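Side-chain contact in uncharacterized protein (Trypanosoma congolense, PDB 4E40), which is a cell-surface receptor of the trypanosome for the haptoglobin-hemoglobin complex, probably serving the uptake of heme and iron: residues A[13-18]-A[157-162]. Residues are numbered along the deposited sequence; the frame is centred on the assembly and turned at random.
Sequences DDVAAA and EAAEEC. Unlike the reference sequence in segment 13-18: Asp14 (reference Glu). Unlike the reference sequence in segment 157-162: Glu157 (reference Lys).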
loop_
_atom_site.group_PDB
_atom_site.type_symbol
_atom_site.label_atom_id
_atom_site.label_comp_id
_atom_site.label_asym_id
_atom_site.label_seq_id
_atom_site.Cartn_x
_atom_site.Cartn_y
_atom_site.Cartn_z
ATOM N N ASP A 13 -8.014 -32.988 22.799
ATOM C CA ASP A 13 -8.079 -31.520 22.592
ATOM C C ASP A 13 -6.779 -30.963 21.976
ATOM O O ASP A 13 -6.873 -30.054 21.121
ATOM C CB ASP A 13 -8.395 -30.824 23.917
ATOM C CG ASP A 13 -9.814 -30.954 24.317
ATOM O OD1 ASP A 13 -10.736 -31.153 23.462
ATOM O OD2 ASP A 13 -10.113 -30.746 25.538
ATOM N N ASP A 14 -5.604 -31.491 22.325
ATOM C CA ASP A 14 -4.370 -31.018 21.697
ATOM C C ASP A 14 -4.382 -31.380 20.221
ATOM O O ASP A 14 -3.954 -30.586 19.385
ATOM C CB ASP A 14 -3.094 -31.597 22.282
ATOM C CG ASP A 14 -2.729 -31.014 23.655
ATOM O OD1 ASP A 14 -3.290 -30.022 24.097
ATOM O OD2 ASP A 14 -1.829 -31.638 24.248
ATOM N N VAL A 15 -4.871 -32.595 19.908
ATOM C CA VAL A 15 -4.924 -32.990 18.491
ATOM C C VAL A 15 -5.870 -32.063 17.709
ATOM O O VAL A 15 -5.493 -31.591 16.616
ATOM C CB VAL A 15 -5.334 -34.487 18.313
ATOM C CG1 VAL A 15 -5.394 -34.739 16.802
ATOM C CG2 VAL A 15 -4.269 -35.380 18.919
ATOM N N ALA A 16 -7.044 -31.740 18.253
ATOM C CA ALA A 16 -7.984 -30.856 17.549
ATOM C C ALA A 16 -7.368 -29.493 17.388
ATOM O O ALA A 16 -7.493 -28.849 16.353
ATOM C CB ALA A 16 -9.300 -30.766 18.329
ATOM N N ALA A 17 -6.694 -29.032 18.440
ATOM C CA ALA A 17 -6.027 -27.743 18.314
ATOM C C ALA A 17 -4.893 -27.742 17.271
ATOM O O ALA A 17 -4.728 -26.733 16.543
ATOM C CB ALA A 17 -5.506 -27.258 19.703
ATOM N N ALA A 18 -4.148 -28.840 17.174
ATOM C CA ALA A 18 -3.076 -28.924 16.145
ATOM C C ALA A 18 -3.681 -29.020 14.758
ATOM O O ALA A 18 -3.136 -28.421 13.826
ATOM C CB ALA A 18 -2.156 -30.114 16.434
ATOM N N GLU A 157 -7.176 -41.750 17.677
ATOM C CA GLU A 157 -8.483 -41.557 17.170
ATOM C C GLU A 157 -8.706 -40.129 16.694
ATOM O O GLU A 157 -9.180 -39.874 15.575
ATOM C CB GLU A 157 -9.546 -42.008 18.196
ATOM C CG GLU A 157 -10.973 -41.811 17.707
ATOM C CD GLU A 157 -11.223 -42.480 16.356
ATOM O OE1 GLU A 157 -12.012 -41.932 15.529
ATOM O OE2 GLU A 157 -10.615 -43.554 16.110
ATOM N N ALA A 158 -8.368 -39.163 17.547
ATOM C CA ALA A 158 -8.515 -37.795 17.110
ATOM C C ALA A 158 -7.675 -37.487 15.865
ATOM O O ALA A 158 -8.092 -36.664 15.034
ATOM C CB ALA A 158 -8.083 -36.857 18.255
ATOM N N ALA A 159 -6.464 -38.029 15.796
ATOM C CA ALA A 159 -5.576 -37.757 14.655
ATOM C C ALA A 159 -6.179 -38.356 13.353
ATOM O O ALA A 159 -6.098 -37.731 12.269
ATOM C CB ALA A 159 -4.189 -38.307 14.918
ATOM N N GLU A 160 -6.817 -39.517 13.470
ATOM C CA GLU A 160 -7.479 -40.102 12.285
ATOM C C GLU A 160 -8.682 -39.270 11.806
ATOM O O GLU A 160 -8.982 -39.260 10.604
ATOM C CB GLU A 160 -7.866 -41.567 12.557
ATOM C CG GLU A 160 -6.666 -42.468 12.731
ATOM C CD GLU A 160 -7.022 -43.771 13.425
ATOM O OE1 GLU A 160 -8.192 -43.907 13.879
ATOM O OE2 GLU A 160 -6.133 -44.652 13.529
ATOM N N GLU A 161 -9.338 -38.544 12.721
ATOM C CA GLU A 161 -10.466 -37.709 12.423
ATOM C C GLU A 161 -10.007 -36.344 11.875
ATOM O O GLU A 161 -10.818 -35.542 11.421
ATOM C CB GLU A 161 -11.296 -37.489 13.680
ATOM C CG GLU A 161 -12.092 -38.692 14.163
ATOM C CD GLU A 161 -12.501 -38.580 15.641
ATOM O OE1 GLU A 161 -12.266 -37.521 16.277
ATOM O OE2 GLU A 161 -13.051 -39.556 16.185
ATOM N N CYS A 162 -8.713 -36.064 11.937
ATOM C CA CYS A 162 -8.259 -34.767 11.498
ATOM C C CYS A 162 -8.056 -34.827 9.986
ATOM O O CYS A 162 -7.236 -35.584 9.479
ATOM C CB CYS A 162 -6.966 -34.324 12.209
ATOM S SG CYS A 162 -6.156 -32.830 11.494
#
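Val15 reaches across to Ala158 and Ala159, joining helix 12-26 to the short helix 153-160 at one end of the elongated helical bundle that forms this fragment, the haptoglobin-hemoglobin receptor domain of a longer membrane protein. Close approach of the backbones is the first evidence of how tight this helix-helix contact is: the CA atoms of Val15 and Ala159 are 6.2 Å apart. This spacing is consistent with the small methyl side chains that Ala158 and Ala159 present to Val15. The CB of Val15 meets the CB of Ala158 at 3.6 Å, whereas its CG2 grazes the same methyl more loosely, at 4.1 Å. With CG1 anti to the backbone N (chi1 178°), that branch extends over the peptide link between the two alanines, Val15 CG1 lying 3.7 Å from Ala158 C. The methyl of Ala159 lies beside this branch, its CB 4.2 Å from Val15 CG1. No hydrogen bond crosses between the segments; the grip is van der Waals contact of the valine with two methyls and the peptide between them, and Val15 gives the largest share of the 149 Å² buried, 69 Å².

Around this first shell, Leu144 of helix 82-147 touches Val15, Ala18 and Cys162, and Ala147 of the same helix meets Ala159, so a third helix packs against both partners. Covalent support comes from the disulfide between Cys162 and Cys19, which ties segment 157-162 to helix 12-26. The backbone N of Cys162 is in turn hydrogen-bonded to the O of Ala159 at 3.1 Å, while the amide N of Ala159 lies 3.6 Å from Val15 CG1.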